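Local atomic coordinates of Cg9734-pa (Drosophila melanogaster, PDB entry 2BK9), a protein that binds a heme whose iron can be hexacoordinated by the protein and, like other globins, probably binds and carries oxygen. Residues E5-L8 and I9-W13; D46-L49 and E50-S53; F69-S72 and I73-L76. The protein carries 1 engineered substitution. All coordinates share one frame; numbering follows the deposited sequence. Where two conformers were deposited one is given.

Contact 1. Residues E5-L8 and I9-W13; sequences EVQL and IKKTW
The carbonyl oxygen of Leu8 is gripped twice by Thr12: the backbone N donates to it at 3.0 Å, and the hydroxyl OG1 at 2.7 Å comes from the opposite face of the carbonyl plane. The first is a backbone bond of the alpha helix 3-17, the A helix of the globin fold, in which Ile9, Lys10 and Lys11 repeat the same i to i+4 pairing with Glu5, Val6 and Gln7; the second is a side-chain bond added to it. The hydroxyl reaches back to the preceding turn because chi1 (57°) sets OG1 between the backbone N and the carbonyl carbon. OG1 is also hydrogen-bonded to Trp131 NE1 of helix 125-143, so one hydroxyl ties the A helix backbone to its neighbour. With a valine in place of Thr12, Trp131 NE1 would probably lose this partner and Leu8 O would keep just one of the two donors.

Ile9 faces the protein interior, packing on Trp131 and on Ile73 of helix 56-75. Val6 and Lys10 run side by side on the flank toward Leu76 and Ile73, CG1 of Val6 lying 4.1 Å from CE of Lys10. On the outer face Gln7 and Lys11 are likewise aligned, and Lys11, folded at chi2 and chi3, still brings its NZ into a salt bridge with Glu14. The amide nitrogen NE2 of Gln7 rests 3.5 Å from CG of Lys11.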
loop_
_atom_site.group_PDB
_atom_site.type_symbol
_atom_site.label_atom_id
_atom_site.label_comp_id
_atom_site.label_asym_id
_atom_site.label_seq_id
_atom_site.Cartn_x
_atom_site.Cartn_y
_atom_site.Cartn_z
ATOM N N GLU A 5 -8.275 -17.692 4.803
ATOM C CA GLU A 5 -7.629 -16.406 4.890
ATOM C C GLU A 5 -7.648 -15.702 3.522
ATOM O O GLU A 5 -7.879 -14.495 3.433
ATOM C CB GLU A 5 -6.235 -16.576 5.428
ATOM C CG GLU A 5 -6.210 -16.912 6.910
ATOM C CD GLU A 5 -4.835 -17.325 7.413
ATOM O OE1 GLU A 5 -4.039 -17.941 6.691
ATOM O OE2 GLU A 5 -4.521 -17.015 8.556
ATOM N N VAL A 6 -7.337 -16.425 2.473
ATOM C CA VAL A 6 -7.420 -15.851 1.136
ATOM C C VAL A 6 -8.804 -15.334 0.851
ATOM O O VAL A 6 -8.985 -14.235 0.337
ATOM C CB VAL A 6 -7.008 -16.872 0.086
ATOM C CG1 VAL A 6 -7.305 -16.379 -1.295
ATOM C CG2 VAL A 6 -5.523 -17.231 0.273
ATOM N N GLN A 7 -9.806 -16.134 1.159
ATOM C CA GLN A 7 -11.176 -15.738 0.897
ATOM C C GLN A 7 -11.532 -14.512 1.706
ATOM O O GLN A 7 -12.236 -13.629 1.230
ATOM C CB GLN A 7 -12.121 -16.920 1.200
ATOM C CG GLN A 7 -13.575 -16.614 1.044
ATOM C CD GLN A 7 -14.066 -16.409 -0.407
ATOM O OE1 GLN A 7 -13.299 -16.377 -1.352
ATOM N NE2 GLN A 7 -15.391 -16.262 -0.563
ATOM N N LEU A 8 -11.112 -14.463 2.955
ATOM C CA LEU A 8 -11.392 -13.310 3.794
ATOM C C LEU A 8 -10.802 -12.028 3.202
ATOM O O LEU A 8 -11.447 -10.997 3.170
ATOM C CB LEU A 8 -10.862 -13.606 5.195
ATOM C CG LEU A 8 -11.176 -12.595 6.288
ATOM C CD1 LEU A 8 -10.131 -11.403 6.224
ATOM C CD2 LEU A 8 -12.696 -12.177 6.266
ATOM N N ILE A 9 -9.562 -12.110 2.754
ATOM C CA ILE A 9 -8.926 -10.940 2.112
ATOM C C ILE A 9 -9.745 -10.524 0.875
ATOM O O ILE A 9 -10.091 -9.358 0.717
ATOM C CB ILE A 9 -7.485 -11.253 1.746
ATOM C CG1 ILE A 9 -6.542 -11.294 2.977
ATOM C CG2 ILE A 9 -6.922 -10.177 0.809
ATOM C CD1 ILE A 9 -5.921 -10.069 3.526
ATOM N N LYS A 10 -10.071 -11.475 0.032
ATOM C CA LYS A 10 -10.811 -11.134 -1.172
ATOM C C LYS A 10 -12.136 -10.469 -0.875
ATOM O O LYS A 10 -12.482 -9.448 -1.472
ATOM C CB LYS A 10 -10.972 -12.340 -2.083
ATOM C CG LYS A 10 -9.683 -12.750 -2.745
ATOM C CD LYS A 10 -9.926 -13.873 -3.736
ATOM C CE LYS A 10 -8.681 -14.217 -4.490
ATOM N NZ LYS A 10 -9.114 -14.758 -5.807
ATOM N N LYS A 11 -12.896 -11.058 0.018
ATOM C CA LYS A 11 -14.227 -10.557 0.288
ATOM C C LYS A 11 -14.171 -9.195 0.998
ATOM O O LYS A 11 -14.932 -8.309 0.657
ATOM C CB LYS A 11 -15.022 -11.541 1.104
ATOM C CG LYS A 11 -15.388 -12.855 0.427
ATOM C CD LYS A 11 -16.070 -12.710 -0.935
ATOM C CE LYS A 11 -17.394 -11.977 -0.844
ATOM N NZ LYS A 11 -18.050 -11.846 -2.153
ATOM N N THR A 12 -13.299 -9.025 1.983
ATOM C CA THR A 12 -13.222 -7.734 2.680
ATOM C C THR A 12 -12.643 -6.640 1.799
ATOM O O THR A 12 -13.015 -5.479 1.975
ATOM C CB THR A 12 -12.442 -7.844 4.004
ATOM O OG1 THR A 12 -11.115 -8.354 3.777
ATOM C CG2 THR A 12 -13.155 -8.715 5.016
ATOM N N TRP A 13 -11.808 -6.985 0.837
ATOM C CA TRP A 13 -11.263 -6.006 -0.087
ATOM C C TRP A 13 -12.334 -5.382 -0.981
ATOM O O TRP A 13 -12.168 -4.257 -1.398
ATOM C CB TRP A 13 -10.211 -6.700 -0.959
ATOM C CG TRP A 13 -9.574 -5.883 -2.008
ATOM C CD1 TRP A 13 -9.555 -6.172 -3.326
ATOM C CD2 TRP A 13 -8.776 -4.708 -1.858
ATOM N NE1 TRP A 13 -8.792 -5.252 -4.003
ATOM C CE2 TRP A 13 -8.325 -4.325 -3.139
ATOM C CE3 TRP A 13 -8.409 -3.909 -0.772
ATOM C CZ2 TRP A 13 -7.500 -3.218 -3.321
ATOM C CZ3 TRP A 13 -7.631 -2.804 -0.988
ATOM C CH2 TRP A 13 -7.167 -2.475 -2.252
#

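Contact 2. Residues D46-L49 and E50-S53; sequences DVPL and EELS
The carboxylates of Glu50 and Glu51 both approach the Pro48 ring from the same side of its plane, by quite different routes. Glu50 folds back: chi1 of 76° wedges CG between its own backbone N and carbonyl carbon, and a further bend at chi2 returns the carboxylate to the edge of the ring, where OE1 lies 3.6 Å from CB of Pro48. Glu51 comes with its chain extended, crossing over the face of the ring at an angle with its CD 3.8 Å from Pro48 CG. These are contacts of carboxylate with aliphatic carbon, on an exposed surface.

The backbone beneath forms two overlapping type I beta turns in the CD region of the globin fold, between helices 20-34 and 56-75. Glu51 N donates to Pro48 O at 2.8 Å and Leu52 N to Leu49 O at 3.2 Å; in each case the donor stands above the carbonyl plane. Leu49 O also accepts from a water that in turn accepts from Ser53 N, so the water bridges Leu49 O and Ser53 N where no direct bond is made.

Leu52 is the buried member. Its CD2 meets Val47 CB at 4.0 Å, while CD1 touches CD1 of Leu49, and Phe32, Leu39 and Phe44 cover it from the rest of the protein. Leu49 makes that touch with chi1 at -145°, well off a staggered position; the side chain also touches Asn33 of helix 20-34. The CG1 methyl of Val47 lies 3.7 Å from CB of Glu51.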
loop_
_atom_site.group_PDB
_atom_site.type_symbol
_atom_site.label_atom_id
_atom_site.label_comp_id
_atom_site.label_asym_id
_atom_site.label_seq_id
_atom_site.Cartn_x
_atom_site.Cartn_y
_atom_site.Cartn_z
ATOM N N ASP A 46 3.810 21.314 -2.035
ATOM C CA ASP A 46 3.302 22.542 -1.429
ATOM C C ASP A 46 1.792 22.722 -1.505
ATOM O O ASP A 46 1.300 23.798 -1.192
ATOM C CB ASP A 46 4.028 23.775 -2.039
ATOM C CG ASP A 46 5.508 23.785 -1.740
ATOM O OD1 ASP A 46 5.931 23.296 -0.678
ATOM O OD2 ASP A 46 6.310 24.273 -2.529
ATOM N N VAL A 47 1.062 21.707 -1.915
ATOM C CA VAL A 47 -0.390 21.780 -1.945
ATOM C C VAL A 47 -0.883 21.664 -0.517
ATOM O O VAL A 47 -0.468 20.742 0.209
ATOM C CB VAL A 47 -0.926 20.658 -2.805
ATOM C CG1 VAL A 47 -2.500 20.593 -2.737
ATOM C CG2 VAL A 47 -0.469 20.826 -4.243
ATOM N N PRO A 48 -1.772 22.576 -0.092
ATOM C CA PRO A 48 -2.342 22.476 1.251
ATOM C C PRO A 48 -2.966 21.120 1.553
ATOM O O PRO A 48 -3.563 20.521 0.652
ATOM C CB PRO A 48 -3.377 23.599 1.254
ATOM C CG PRO A 48 -3.128 24.490 0.146
ATOM C CD PRO A 48 -2.323 23.731 -0.822
ATOM N N LEU A 49 -2.864 20.650 2.796
ATOM C CA LEU A 49 -3.363 19.329 3.127
ATOM C C LEU A 49 -4.809 19.093 2.644
ATOM O O LEU A 49 -5.124 18.032 2.099
ATOM C CB LEU A 49 -3.301 19.125 4.619
ATOM C CG LEU A 49 -3.001 17.810 5.273
ATOM C CD1 LEU A 49 -1.744 17.132 4.822
ATOM C CD2 LEU A 49 -2.937 18.054 6.776
ATOM N N GLU A 50 -5.690 20.060 2.880
ATOM C CA GLU A 50 -7.094 19.922 2.518
ATOM C C GLU A 50 -7.349 19.887 1.034
ATOM O O GLU A 50 -8.439 19.568 0.632
ATOM C CB GLU A 50 -7.919 21.001 3.224
ATOM C CG GLU A 50 -7.856 22.379 2.697
ATOM C CD GLU A 50 -6.695 23.189 3.166
ATOM O OE1 GLU A 50 -5.726 22.649 3.778
ATOM O OE2 GLU A 50 -6.799 24.428 2.964
ATOM N N GLU A 51 -6.356 20.316 0.249
ATOM C CA GLU A 51 -6.455 20.348 -1.195
ATOM C C GLU A 51 -5.753 19.192 -1.870
ATOM O O GLU A 51 -5.831 19.057 -3.080
ATOM C CB GLU A 51 -5.923 21.684 -1.744
ATOM C CG GLU A 51 -6.773 22.861 -1.269
ATOM C CD GLU A 51 -6.368 24.207 -1.849
ATOM O OE1 GLU A 51 -5.603 24.223 -2.795
ATOM O OE2 GLU A 51 -6.930 25.247 -1.391
ATOM N N LEU A 52 -5.047 18.335 -1.123
ATOM C CA LEU A 52 -4.306 17.267 -1.759
ATOM C C LEU A 52 -5.164 16.385 -2.637
ATOM O O LEU A 52 -4.736 16.012 -3.723
ATOM C CB LEU A 52 -3.582 16.397 -0.711
ATOM C CG LEU A 52 -2.386 17.035 -0.034
ATOM C CD1 LEU A 52 -1.987 16.197 1.167
ATOM C CD2 LEU A 52 -1.216 17.147 -1.018
ATOM N N SER A 53 -6.352 15.999 -2.179
ATOM C CA SER A 53 -7.137 15.050 -2.954
ATOM C C SER A 53 -7.642 15.637 -4.261
ATOM O O SER A 53 -8.069 14.876 -5.133
ATOM C CB SER A 53 -8.306 14.520 -2.130
ATOM O OG SER A 53 -9.163 15.568 -1.743
HETATM O O HOH W 1 -7.040 16.354 0.638
#

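Contact 3. Residues F69-S72 and I73-L76; sequences FDES and IQVL
Ile73 packs closely over the carbonyl of Phe69, one turn back along the helix. Its backbone N donates to Phe69 O at 2.9 Å in a bond nearly along the C=O axis, and its CG1 lies 3.3 Å from the same oxygen. With CG1 opposite the carbonyl carbon (chi1 -69°) and the chain extended, CD1 stays over that oxygen while the side chain also packs on Trp131 and Leu134. The Phe69 ring touches the heme and meets Trp89 edge-to-face. Ser72 is also buried, its OG hydrogen-bonded to Val68 O and Trp89 NE1.

The solvent side is looser. Gln74, extended beyond CG, brings NE2 within 2.6 Å of Asp70 OD2, but the N-H points poorly (117°) and the bond is weak; amide and carboxylate planes stand 79° apart. The stronger partner of Asp70 is Trp13, at OD1. At the other end of the Gln74 amide, OE1 lies 2.8 Å from a water that is also 3.0 Å from Glu71 OE2 and can donate to either. The water thus lies between two oxygens whose direct approach would bring acceptor against acceptor.

Towards the end of the segment the pairing changes. Gln74 N still reaches Asp70 O, but Val75 N turns to Ser72 O at 3.2 Å from above the carbonyl plane, and Leu76 N to Ile73 O. Bonds to the residue three back replace those to the residue four back as the globin E helix comes to its C-terminal end, the helix that bears the distal heme ligand His61.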
loop_
_atom_site.group_PDB
_atom_site.type_symbol
_atom_site.label_atom_id
_atom_site.label_comp_id
_atom_site.label_asym_id
_atom_site.label_seq_id
_atom_site.Cartn_x
_atom_site.Cartn_y
_atom_site.Cartn_z
ATOM N N PHE A 69 -2.410 -3.135 -4.932
ATOM C CA PHE A 69 -3.004 -4.092 -4.015
ATOM C C PHE A 69 -4.055 -4.958 -4.686
ATOM O O PHE A 69 -4.107 -6.151 -4.459
ATOM C CB PHE A 69 -3.564 -3.384 -2.777
ATOM C CG PHE A 69 -2.530 -3.245 -1.706
ATOM C CD1 PHE A 69 -1.786 -2.126 -1.553
ATOM C CD2 PHE A 69 -2.175 -4.350 -0.929
ATOM C CE1 PHE A 69 -0.810 -2.065 -0.564
ATOM C CE2 PHE A 69 -1.218 -4.259 0.024
ATOM C CZ PHE A 69 -0.554 -3.095 0.212
ATOM N N ASP A 70 -4.859 -4.376 -5.571
ATOM C CA ASP A 70 -5.867 -5.182 -6.251
ATOM C C ASP A 70 -5.220 -6.277 -7.114
ATOM O O ASP A 70 -5.654 -7.433 -7.099
ATOM C CB ASP A 70 -6.758 -4.312 -7.098
ATOM C CG ASP A 70 -7.922 -5.048 -7.614
ATOM O OD1 ASP A 70 -8.730 -5.567 -6.845
ATOM O OD2 ASP A 70 -8.065 -5.180 -8.837
ATOM N N GLU A 71 -4.176 -5.893 -7.833
ATOM C CA GLU A 71 -3.443 -6.864 -8.619
ATOM C C GLU A 71 -2.882 -8.008 -7.774
ATOM O O GLU A 71 -2.890 -9.177 -8.190
ATOM C CB GLU A 71 -2.314 -6.148 -9.362
ATOM C CG GLU A 71 -2.704 -5.263 -10.502
ATOM C CD GLU A 71 -3.000 -6.054 -11.718
ATOM O OE1 GLU A 71 -2.155 -6.933 -12.066
ATOM O OE2 GLU A 71 -4.052 -5.762 -12.288
ATOM N N SER A 72 -2.405 -7.650 -6.603
ATOM C CA SER A 72 -1.815 -8.586 -5.674
ATOM C C SER A 72 -2.858 -9.548 -5.145
ATOM O O SER A 72 -2.641 -10.782 -5.084
ATOM C CB SER A 72 -1.183 -7.858 -4.510
ATOM O OG SER A 72 -0.132 -7.014 -4.963
ATOM N N ILE A 73 -4.004 -9.028 -4.761
ATOM C CA ILE A 73 -5.041 -9.850 -4.188
ATOM C C ILE A 73 -5.596 -10.801 -5.227
ATOM O O ILE A 73 -5.970 -11.936 -4.885
ATOM C CB ILE A 73 -6.099 -8.923 -3.559
ATOM C CG1 ILE A 73 -5.483 -8.266 -2.342
ATOM C CG2 ILE A 73 -7.370 -9.654 -3.229
ATOM C CD1 ILE A 73 -6.170 -7.012 -1.883
ATOM N N GLN A 74 -5.628 -10.373 -6.486
ATOM C CA GLN A 74 -6.109 -11.214 -7.549
ATOM C C GLN A 74 -5.360 -12.524 -7.700
ATOM O O GLN A 74 -5.917 -13.506 -8.200
ATOM C CB GLN A 74 -6.088 -10.451 -8.883
ATOM C CG GLN A 74 -7.198 -9.473 -9.042
ATOM C CD GLN A 74 -7.104 -8.575 -10.291
ATOM O OE1 GLN A 74 -6.568 -8.953 -11.352
ATOM N NE2 GLN A 74 -7.636 -7.365 -10.146
ATOM N N VAL A 75 -4.073 -12.574 -7.358
ATOM C CA VAL A 75 -3.287 -13.775 -7.562
ATOM C C VAL A 75 -3.338 -14.768 -6.422
ATOM O O VAL A 75 -2.874 -15.884 -6.538
ATOM C CB VAL A 75 -1.805 -13.435 -7.881
ATOM C CG1 VAL A 75 -1.729 -12.423 -8.979
ATOM C CG2 VAL A 75 -1.042 -13.018 -6.668
ATOM N N LEU A 76 -3.890 -14.354 -5.291
ATOM C CA LEU A 76 -3.836 -15.202 -4.097
ATOM C C LEU A 76 -4.550 -16.541 -4.231
ATOM O O LEU A 76 -5.632 -16.579 -4.797
ATOM C CB LEU A 76 -4.390 -14.464 -2.888
ATOM C CG LEU A 76 -3.639 -13.206 -2.532
ATOM C CD1 LEU A 76 -4.364 -12.553 -1.359
ATOM C CD2 LEU A 76 -2.166 -13.423 -2.194
HETATM O O HOH W 2 -4.974 -8.347 -13.522
#

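Along the chain the three contacts come in series. Contact 1 lies on helix 3-17, contact 2 in the loop between helices 20-34 and 56-75, and contact 3 at the C-terminal end of helix 56-75. Contacts 1 and 3 are neighbours, their centres 10 Å apart: Trp13 NE1 is 2.9 Å from Asp70 OD1, a probable hydrogen bond, and the Trp13 ring packs on Ile73 and Phe69, joining the A and E helices. Contact 2 sits on the opposite side of the chain's centre, about 33 Å from contact 1 and 30 Å from contact 3, centre to centre. Helix 56-75 thus runs from near the CD loop, past the heme, to the A helix.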